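Local coordinates for resiniferatoxin-binding, phosphotriesterase-related protein (PDB 3K2G) that holds two zinc ions in a TIM-barrel active site and probably hydrolyses phosphoric diesters, at residues 285-290 with 299-304; 281-286 with 324-329. All blocks are in the same frame, centred on the assembly; numbering follows the deposited sequence.

Contact 1 (285-290 with 299-304). With ZN (zinc ion), chain I.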
ATOM      1  N   ARG B 285       8.525 -10.910   5.459  1.00 20.31           N
ATOM      2  CA  ARG B 285       7.366 -10.063   5.717  1.00 22.55           C
ATOM      3  C   ARG B 285       6.058 -10.761   5.362  1.00 22.60           C
ATOM      4  O   ARG B 285       5.068 -10.622   6.078  1.00 22.36           O
ATOM      5  CB  ARG B 285       7.467  -8.741   4.954  1.00 25.30           C
ATOM      6  CG  ARG B 285       8.351  -7.703   5.623  1.00 28.77           C
ATOM      7  CD  ARG B 285       8.047  -6.303   5.084  1.00 33.34           C
ATOM      8  NE  ARG B 285       8.387  -6.175   3.668  1.00 34.06           N
ATOM      9  CZ  ARG B 285       9.631  -6.089   3.202  1.00 34.88           C
ATOM     10  NH1 ARG B 285      10.659  -6.111   4.039  1.00 35.22           N
ATOM     11  NH2 ARG B 285       9.849  -5.992   1.899  1.00 33.73           N
ATOM     12  N   ALA B 286       6.050 -11.504   4.257  1.00 21.16           N
ATOM     13  CA  ALA B 286       4.850 -12.222   3.843  1.00 21.53           C
ATOM     14  C   ALA B 286       4.500 -13.282   4.887  1.00 20.99           C
ATOM     15  O   ALA B 286       3.327 -13.522   5.182  1.00 19.42           O
ATOM     16  CB  ALA B 286       5.070 -12.880   2.486  1.00 20.59           C
ATOM     17  N   ILE B 287       5.534 -13.916   5.432  1.00 19.74           N
ATOM     18  CA  ILE B 287       5.363 -14.946   6.448  1.00 20.05           C
ATOM     19  C   ILE B 287       4.806 -14.317   7.726  1.00 22.03           C
ATOM     20  O   ILE B 287       3.911 -14.874   8.364  1.00 20.67           O
ATOM     21  CB  ILE B 287       6.716 -15.651   6.736  1.00 20.97           C
ATOM     22  CG1 ILE B 287       7.127 -16.491   5.518  1.00 19.74           C
ATOM     23  CG2 ILE B 287       6.611 -16.518   7.976  1.00 21.06           C
ATOM     24  CD1 ILE B 287       8.535 -17.076   5.603  1.00 21.82           C
ATOM     25  N   LEU B 288       5.338 -13.155   8.095  1.00 22.54           N
ATOM     26  CA  LEU B 288       4.870 -12.449   9.282  1.00 24.74           C
ATOM     27  C   LEU B 288       3.385 -12.165   9.141  1.00 23.03           C
ATOM     28  O   LEU B 288       2.605 -12.391  10.068  1.00 22.65           O
ATOM     29  CB  LEU B 288       5.617 -11.128   9.446  1.00 27.50           C
ATOM     30  CG  LEU B 288       6.811 -11.111  10.400  1.00 32.10           C
ATOM     31  CD1 LEU B 288       7.794 -12.218  10.045  1.00 32.26           C
ATOM     32  CD2 LEU B 288       7.477  -9.737  10.324  1.00 34.54           C
ATOM     33  N   GLY B 289       3.009 -11.665   7.969  1.00 23.36           N
ATOM     34  CA  GLY B 289       1.618 -11.354   7.700  1.00 23.44           C
ATOM     35  C   GLY B 289       0.740 -12.587   7.790  1.00 23.39           C
ATOM     36  O   GLY B 289      -0.310 -12.561   8.433  1.00 21.12           O
ATOM     37  N   LEU B 290       1.157 -13.669   7.143  1.00 22.54           N
ATOM     38  CA  LEU B 290       0.370 -14.891   7.196  1.00 23.13           C
ATOM     39  C   LEU B 290       0.160 -15.274   8.657  1.00 23.78           C
ATOM     40  O   LEU B 290      -0.944 -15.647   9.050  1.00 23.60           O
ATOM     41  CB  LEU B 290       1.073 -16.020   6.435  1.00 22.79           C
ATOM     42  CG  LEU B 290       0.951 -15.971   4.907  1.00 22.98           C
ATOM     43  CD1 LEU B 290       1.882 -17.003   4.294  1.00 22.84           C
ATOM     44  CD2 LEU B 290      -0.499 -16.237   4.482  1.00 22.26           C
ATOM     45  N   ILE B 299       2.584 -22.770   7.422  1.00 14.02           N
ATOM     46  CA  ILE B 299       3.810 -22.307   6.779  1.00 13.26           C
ATOM     47  C   ILE B 299       4.988 -23.278   6.829  1.00 13.48           C
ATOM     48  O   ILE B 299       5.368 -23.753   7.902  1.00 13.04           O
ATOM     49  CB  ILE B 299       4.257 -20.958   7.384  1.00 14.46           C
ATOM     50  CG1 ILE B 299       3.114 -19.942   7.260  1.00 14.13           C
ATOM     51  CG2 ILE B 299       5.507 -20.455   6.663  1.00 12.80           C
ATOM     52  CD1 ILE B 299       3.406 -18.598   7.884  1.00 14.60           C
ATOM     53  N   LEU B 300       5.564 -23.552   5.657  1.00 12.34           N
ATOM     54  CA  LEU B 300       6.713 -24.449   5.525  1.00 13.03           C
ATOM     55  C   LEU B 300       7.875 -23.696   4.869  1.00 11.99           C
ATOM     56  O   LEU B 300       7.655 -22.828   4.023  1.00 11.49           O
ATOM     57  CB  LEU B 300       6.354 -25.668   4.671  1.00 12.30           C
ATOM     58  CG  LEU B 300       5.235 -26.569   5.209  1.00 11.45           C
ATOM     59  CD1 LEU B 300       4.975 -27.704   4.237  1.00  6.91           C
ATOM     60  CD2 LEU B 300       5.634 -27.118   6.576  1.00  8.95           C
ATOM     61  N   LEU B 301       9.100 -24.053   5.253  1.00 13.00           N
ATOM     62  CA  LEU B 301      10.314 -23.398   4.749  1.00 13.05           C
ATOM     63  C   LEU B 301      11.365 -24.380   4.234  1.00 11.06           C
ATOM     64  O   LEU B 301      11.597 -25.411   4.848  1.00 12.29           O
ATOM     65  CB  LEU B 301      10.962 -22.590   5.868  1.00 13.34           C
ATOM     66  CG  LEU B 301      10.140 -21.601   6.694  1.00 16.39           C
ATOM     67  CD1 LEU B 301      10.985 -21.112   7.874  1.00 15.97           C
ATOM     68  CD2 LEU B 301       9.698 -20.442   5.833  1.00 14.67           C
ATOM     69  N   SER B 302      12.017 -24.046   3.125  1.00 11.14           N
ATOM     70  CA  SER B 302      13.074 -24.902   2.581  1.00 12.41           C
ATOM     71  C   SER B 302      13.852 -24.114   1.515  1.00 11.59           C
ATOM     72  O   SER B 302      13.518 -22.954   1.258  1.00 11.46           O
ATOM     73  CB  SER B 302      12.473 -26.184   1.994  1.00 14.66           C
ATOM     74  OG  SER B 302      13.168 -27.332   2.464  1.00 12.55           O
ATOM     75  N   HIS B 303      14.879 -24.720   0.911  1.00 12.00           N
ATOM     76  CA  HIS B 303      15.675 -24.026  -0.117  1.00 12.22           C
ATOM     77  C   HIS B 303      15.401 -24.471  -1.552  1.00 12.22           C
ATOM     78  O   HIS B 303      15.674 -23.732  -2.504  1.00 11.54           O
ATOM     79  CB  HIS B 303      17.190 -24.224   0.073  1.00 13.57           C
ATOM     80  CG  HIS B 303      17.667 -24.178   1.491  1.00 14.51           C
ATOM     81  ND1 HIS B 303      17.476 -25.219   2.375  1.00 13.08           N
ATOM     82  CD2 HIS B 303      18.415 -23.260   2.147  1.00 14.36           C
ATOM     83  CE1 HIS B 303      18.089 -24.947   3.512  1.00 14.26           C
ATOM     84  NE2 HIS B 303      18.668 -23.763   3.401  1.00 12.73           N
ATOM     85  N   ASP B 304      14.887 -25.683  -1.714  1.00 11.65           N
ATOM     86  CA  ASP B 304      14.660 -26.240  -3.042  1.00 14.14           C
ATOM     87  C   ASP B 304      15.986 -26.279  -3.813  1.00 13.80           C
ATOM     88  O   ASP B 304      16.067 -25.872  -4.975  1.00 14.12           O
ATOM     89  CB  ASP B 304      13.627 -25.443  -3.846  1.00 13.83           C
ATOM     90  CG  ASP B 304      13.242 -26.148  -5.140  1.00 16.53           C
ATOM     91  OD1 ASP B 304      13.393 -27.387  -5.193  1.00 16.29           O
ATOM     92  OD2 ASP B 304      12.779 -25.488  -6.095  1.00 15.65           O
TER
HETATM   93 ZN    ZN I 400      11.881 -28.850  -6.166  1.00 22.19          ZN
HETATM   94  O   HOH W   1      11.277 -27.629  -7.578  1.00 19.45           O

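Contact 2 (281-286 with 324-329)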
ATOM      1  N   ASP B 281      13.905 -10.936   2.708  1.00 19.08           N
ATOM      2  CA  ASP B 281      13.200  -9.955   3.525  1.00 20.74           C
ATOM      3  C   ASP B 281      11.743  -9.855   3.070  1.00 20.55           C
ATOM      4  O   ASP B 281      10.836  -9.787   3.899  1.00 20.39           O
ATOM      5  CB  ASP B 281      13.868  -8.576   3.443  1.00 22.90           C
ATOM      6  CG  ASP B 281      14.831  -8.318   4.598  1.00 25.51           C
ATOM      7  OD1 ASP B 281      14.825  -9.089   5.584  1.00 24.06           O
ATOM      8  OD2 ASP B 281      15.588  -7.332   4.525  1.00 28.55           O
ATOM      9  N   GLU B 282      11.514  -9.854   1.758  1.00 20.55           N
ATOM     10  CA  GLU B 282      10.150  -9.774   1.238  1.00 20.39           C
ATOM     11  C   GLU B 282       9.356 -11.001   1.678  1.00 19.91           C
ATOM     12  O   GLU B 282       8.186 -10.899   2.037  1.00 19.15           O
ATOM     13  CB  GLU B 282      10.159  -9.693  -0.290  1.00 22.31           C
ATOM     14  CG  GLU B 282      10.726  -8.398  -0.854  1.00 22.88           C
ATOM     15  CD  GLU B 282      10.845  -8.440  -2.365  1.00 23.09           C
ATOM     16  OE1 GLU B 282      11.570  -9.319  -2.872  1.00 22.00           O
ATOM     17  OE2 GLU B 282      10.214  -7.605  -3.047  1.00 20.71           O
ATOM     18  N   VAL B 283      10.002 -12.161   1.650  1.00 18.45           N
ATOM     19  CA  VAL B 283       9.351 -13.397   2.056  1.00 18.05           C
ATOM     20  C   VAL B 283       9.092 -13.400   3.558  1.00 18.52           C
ATOM     21  O   VAL B 283       8.025 -13.818   4.007  1.00 18.49           O
ATOM     22  CB  VAL B 283      10.208 -14.619   1.671  1.00 18.33           C
ATOM     23  CG1 VAL B 283       9.665 -15.882   2.328  1.00 17.24           C
ATOM     24  CG2 VAL B 283      10.205 -14.771   0.155  1.00 18.34           C
ATOM     25  N   ALA B 284      10.071 -12.938   4.332  1.00 17.62           N
ATOM     26  CA  ALA B 284       9.918 -12.882   5.781  1.00 18.94           C
ATOM     27  C   ALA B 284       8.679 -12.058   6.115  1.00 19.08           C
ATOM     28  O   ALA B 284       7.870 -12.457   6.949  1.00 18.46           O
ATOM     29  CB  ALA B 284      11.155 -12.258   6.430  1.00 17.44           C
ATOM     30  N   ARG B 285       8.525 -10.910   5.459  1.00 20.31           N
ATOM     31  CA  ARG B 285       7.366 -10.063   5.717  1.00 22.55           C
ATOM     32  C   ARG B 285       6.058 -10.761   5.362  1.00 22.60           C
ATOM     33  O   ARG B 285       5.068 -10.622   6.078  1.00 22.36           O
ATOM     34  CB  ARG B 285       7.467  -8.741   4.954  1.00 25.30           C
ATOM     35  CG  ARG B 285       8.351  -7.703   5.623  1.00 28.77           C
ATOM     36  CD  ARG B 285       8.047  -6.303   5.084  1.00 33.34           C
ATOM     37  NE  ARG B 285       8.387  -6.175   3.668  1.00 34.06           N
ATOM     38  CZ  ARG B 285       9.631  -6.089   3.202  1.00 34.88           C
ATOM     39  NH1 ARG B 285      10.659  -6.111   4.039  1.00 35.22           N
ATOM     40  NH2 ARG B 285       9.849  -5.992   1.899  1.00 33.73           N
ATOM     41  N   ALA B 286       6.050 -11.504   4.257  1.00 21.16           N
ATOM     42  CA  ALA B 286       4.850 -12.222   3.843  1.00 21.53           C
ATOM     43  C   ALA B 286       4.500 -13.282   4.887  1.00 20.99           C
ATOM     44  O   ALA B 286       3.327 -13.522   5.182  1.00 19.42           O
ATOM     45  CB  ALA B 286       5.070 -12.880   2.486  1.00 20.59           C
ATOM     46  N   LYS B 324      20.585 -21.650   9.724  1.00 20.96           N
ATOM     47  CA  LYS B 324      21.619 -20.755  10.220  1.00 22.32           C
ATOM     48  C   LYS B 324      21.400 -19.273   9.938  1.00 20.90           C
ATOM     49  O   LYS B 324      21.775 -18.417  10.742  1.00 19.97           O
ATOM     50  CB  LYS B 324      22.971 -21.183   9.642  1.00 25.32           C
ATOM     51  CG  LYS B 324      24.179 -20.584  10.354  1.00 31.60           C
ATOM     52  CD  LYS B 324      25.452 -20.736   9.526  1.00 35.12           C
ATOM     53  CE  LYS B 324      25.716 -22.176   9.125  1.00 36.19           C
ATOM     54  NZ  LYS B 324      26.963 -22.263   8.315  1.00 40.20           N
ATOM     55  N   HIS B 325      20.773 -18.959   8.813  1.00 21.06           N
ATOM     56  CA  HIS B 325      20.598 -17.563   8.462  1.00 19.96           C
ATOM     57  C   HIS B 325      19.174 -17.034   8.356  1.00 19.62           C
ATOM     58  O   HIS B 325      18.907 -15.916   8.789  1.00 20.89           O
ATOM     59  CB  HIS B 325      21.380 -17.291   7.176  1.00 19.99           C
ATOM     60  CG  HIS B 325      22.850 -17.561   7.305  1.00 20.03           C
ATOM     61  ND1 HIS B 325      23.702 -16.731   8.001  1.00 21.75           N
ATOM     62  CD2 HIS B 325      23.612 -18.586   6.855  1.00 22.07           C
ATOM     63  CE1 HIS B 325      24.925 -17.229   7.972  1.00 21.27           C
ATOM     64  NE2 HIS B 325      24.897 -18.355   7.283  1.00 21.76           N
ATOM     65  N   PHE B 326      18.253 -17.816   7.808  1.00 18.28           N
ATOM     66  CA  PHE B 326      16.893 -17.319   7.686  1.00 18.95           C
ATOM     67  C   PHE B 326      16.146 -17.248   9.021  1.00 18.82           C
ATOM     68  O   PHE B 326      15.452 -16.265   9.280  1.00 18.02           O
ATOM     69  CB  PHE B 326      16.087 -18.143   6.672  1.00 18.57           C
ATOM     70  CG  PHE B 326      14.771 -17.507   6.291  1.00 19.53           C
ATOM     71  CD1 PHE B 326      14.733 -16.243   5.702  1.00 18.13           C
ATOM     72  CD2 PHE B 326      13.567 -18.165   6.533  1.00 17.36           C
ATOM     73  CE1 PHE B 326      13.509 -15.646   5.364  1.00 19.82           C
ATOM     74  CE2 PHE B 326      12.348 -17.580   6.203  1.00 18.26           C
ATOM     75  CZ  PHE B 326      12.315 -16.320   5.617  1.00 17.05           C
ATOM     76  N   LEU B 327      16.284 -18.261   9.872  1.00 18.83           N
ATOM     77  CA  LEU B 327      15.588 -18.227  11.158  1.00 21.24           C
ATOM     78  C   LEU B 327      15.947 -16.927  11.888  1.00 21.43           C
ATOM     79  O   LEU B 327      15.065 -16.215  12.367  1.00 21.94           O
ATOM     80  CB  LEU B 327      15.927 -19.473  11.993  1.00 21.34           C
ATOM     81  CG  LEU B 327      15.537 -20.811  11.330  1.00 23.52           C
ATOM     82  CD1 LEU B 327      15.732 -21.960  12.316  1.00 23.63           C
ATOM     83  CD2 LEU B 327      14.088 -20.778  10.856  1.00 23.30           C
ATOM     84  N   PRO B 328      17.246 -16.588  11.965  1.00 22.90           N
ATOM     85  CA  PRO B 328      17.636 -15.344  12.641  1.00 23.41           C
ATOM     86  C   PRO B 328      16.975 -14.115  11.983  1.00 24.46           C
ATOM     87  O   PRO B 328      16.639 -13.145  12.662  1.00 25.26           O
ATOM     88  CB  PRO B 328      19.156 -15.339  12.495  1.00 25.12           C
ATOM     89  CG  PRO B 328      19.493 -16.806  12.526  1.00 23.12           C
ATOM     90  CD  PRO B 328      18.431 -17.401  11.634  1.00 23.00           C
ATOM     91  N   ARG B 329      16.789 -14.162  10.664  1.00 23.32           N
ATOM     92  CA  ARG B 329      16.152 -13.063   9.933  1.00 22.30           C
ATOM     93  C   ARG B 329      14.681 -12.963  10.361  1.00 22.45           C
ATOM     94  O   ARG B 329      14.162 -11.869  10.568  1.00 19.61           O
ATOM     95  CB  ARG B 329      16.238 -13.306   8.420  1.00 22.34           C
ATOM     96  CG  ARG B 329      15.656 -12.191   7.550  1.00 22.23           C
ATOM     97  CD  ARG B 329      15.683 -12.573   6.069  1.00 23.44           C
ATOM     98  NE  ARG B 329      17.045 -12.703   5.549  1.00 20.83           N
ATOM     99  CZ  ARG B 329      17.832 -11.676   5.230  1.00 23.57           C
ATOM    100  NH1 ARG B 329      17.401 -10.427   5.368  1.00 19.89           N
ATOM    101  NH2 ARG B 329      19.061 -11.895   4.773  1.00 21.71           N
TER

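Contact 1 (285-290 with 299-304)
Ile-299 and Ile-287 meet where helix 280-292 lies against the outside of strand 299-301, a helix-on-strand layer of the TIM barrel. The helix leads into the strand through a short connection, and the two segments run nearly antiparallel, their axes 10.5 Å apart at 154°. Ile-299 gives up the most surface. Its CG1 stands opposite the carbonyl carbon (chi1 -56°) and the chain continues extended, carrying CD1 out to the helix. There the methyl settles between two residues one helical turn apart: it lies 3.8 Å from CG2 of Ile-287 and equally far from CB of Leu-290, and it also rests against the carbonyl oxygen of Ile-287. The branches of Ile-287 divide the work. CG2 takes Ile-299, while the longer arm, extended at chi2 (172°), carries CD1 to 3.6 Å from CD2 of Leu-301, whose CB leaves across the contact rather than straight at the helix. Leu-290 also packs on Leu-259 and Phe-261 of strand 258-261, tying the helix to the neighbouring strand. The side chains that meet here are all aliphatic and buried, so shape fit holds the layer together; Leu-300 bonds through its backbone to Leu-259 and Phe-261, while Ile-299 O takes a hydrogen bond from Asn-347 ND2. Beyond the strand the chain turns inward to the metal centre. Asp-304 OD1 binds zinc at 2.3 Å, alongside His-34, His-36 and Glu-177, and a water bound to the same zinc at 2.0 Å donates a hydrogen bond to the other carboxylate oxygen, Asp-304 OD2, at 3.0 Å.

Contact 2 (281-286 with 324-329)
Arg-329 reaches across from helix 321-332 to Asp-281 on helix 280-292, two neighbouring helices of the barrel's outer layer whose axes cross at -51°, 10.8 Å apart. The arginine starts out with CG opposite its own N, runs extended and then bends at chi3, laying CD beside the aspartate and bringing NH1 within 2.9 Å of Asp-281 OD1. The oxygen sits at the edge of the guanidinium, near its plane, but the carboxylate itself is turned 79° from that plane, and the N-H points well off the straight line (146°). This is a salt bridge with a weak hydrogen bond in it, and the place of OD1 is somewhat uncertain. The other terminal nitrogen, NH2, is satisfied by Gln-276 OE1 of the second subunit, so one guanidinium joins two helices and a subunit boundary. Nearer the start of helix 321-332, Lys-324 NZ and His-325 NE2 share Glu-68 OE2 of the second subunit, the first in a salt bridge. Inward of the ion pair the contact becomes apolar: Phe-326 directs CZ toward CG1 of Val-283, 4.2 Å away, and CE1 toward CB of Ala-284, the ring meeting the helix obliquely. The negative charge of Asp-281 probably offsets part of the repulsion between Arg-329 NH1 and Arg-332 NH2. The chemistry therefore implies a greasy inner seam, with an electrostatic outer edge that serves both the helix pair and the subunit interface.

Helix 280-292 is common to both contacts, which overlap at Arg-285 and Ala-286 and have centres 8 Å apart. Contact 1 joins it inward to the strand that follows it, contact 2 outward along the helical layer to the next helix in the chain. Phe-326 knits them together: its CZ packs 3.9 Å from Ile-287 CD1, and its CE2 lies the same distance from Leu-301 CD2. Both are mainly buried, but contact 1 is made by aliphatic side chains and lies nearer the chain's centre, on the strand leading to a zinc ligand, whereas contact 2 adds an ion pair and borders the second subunit.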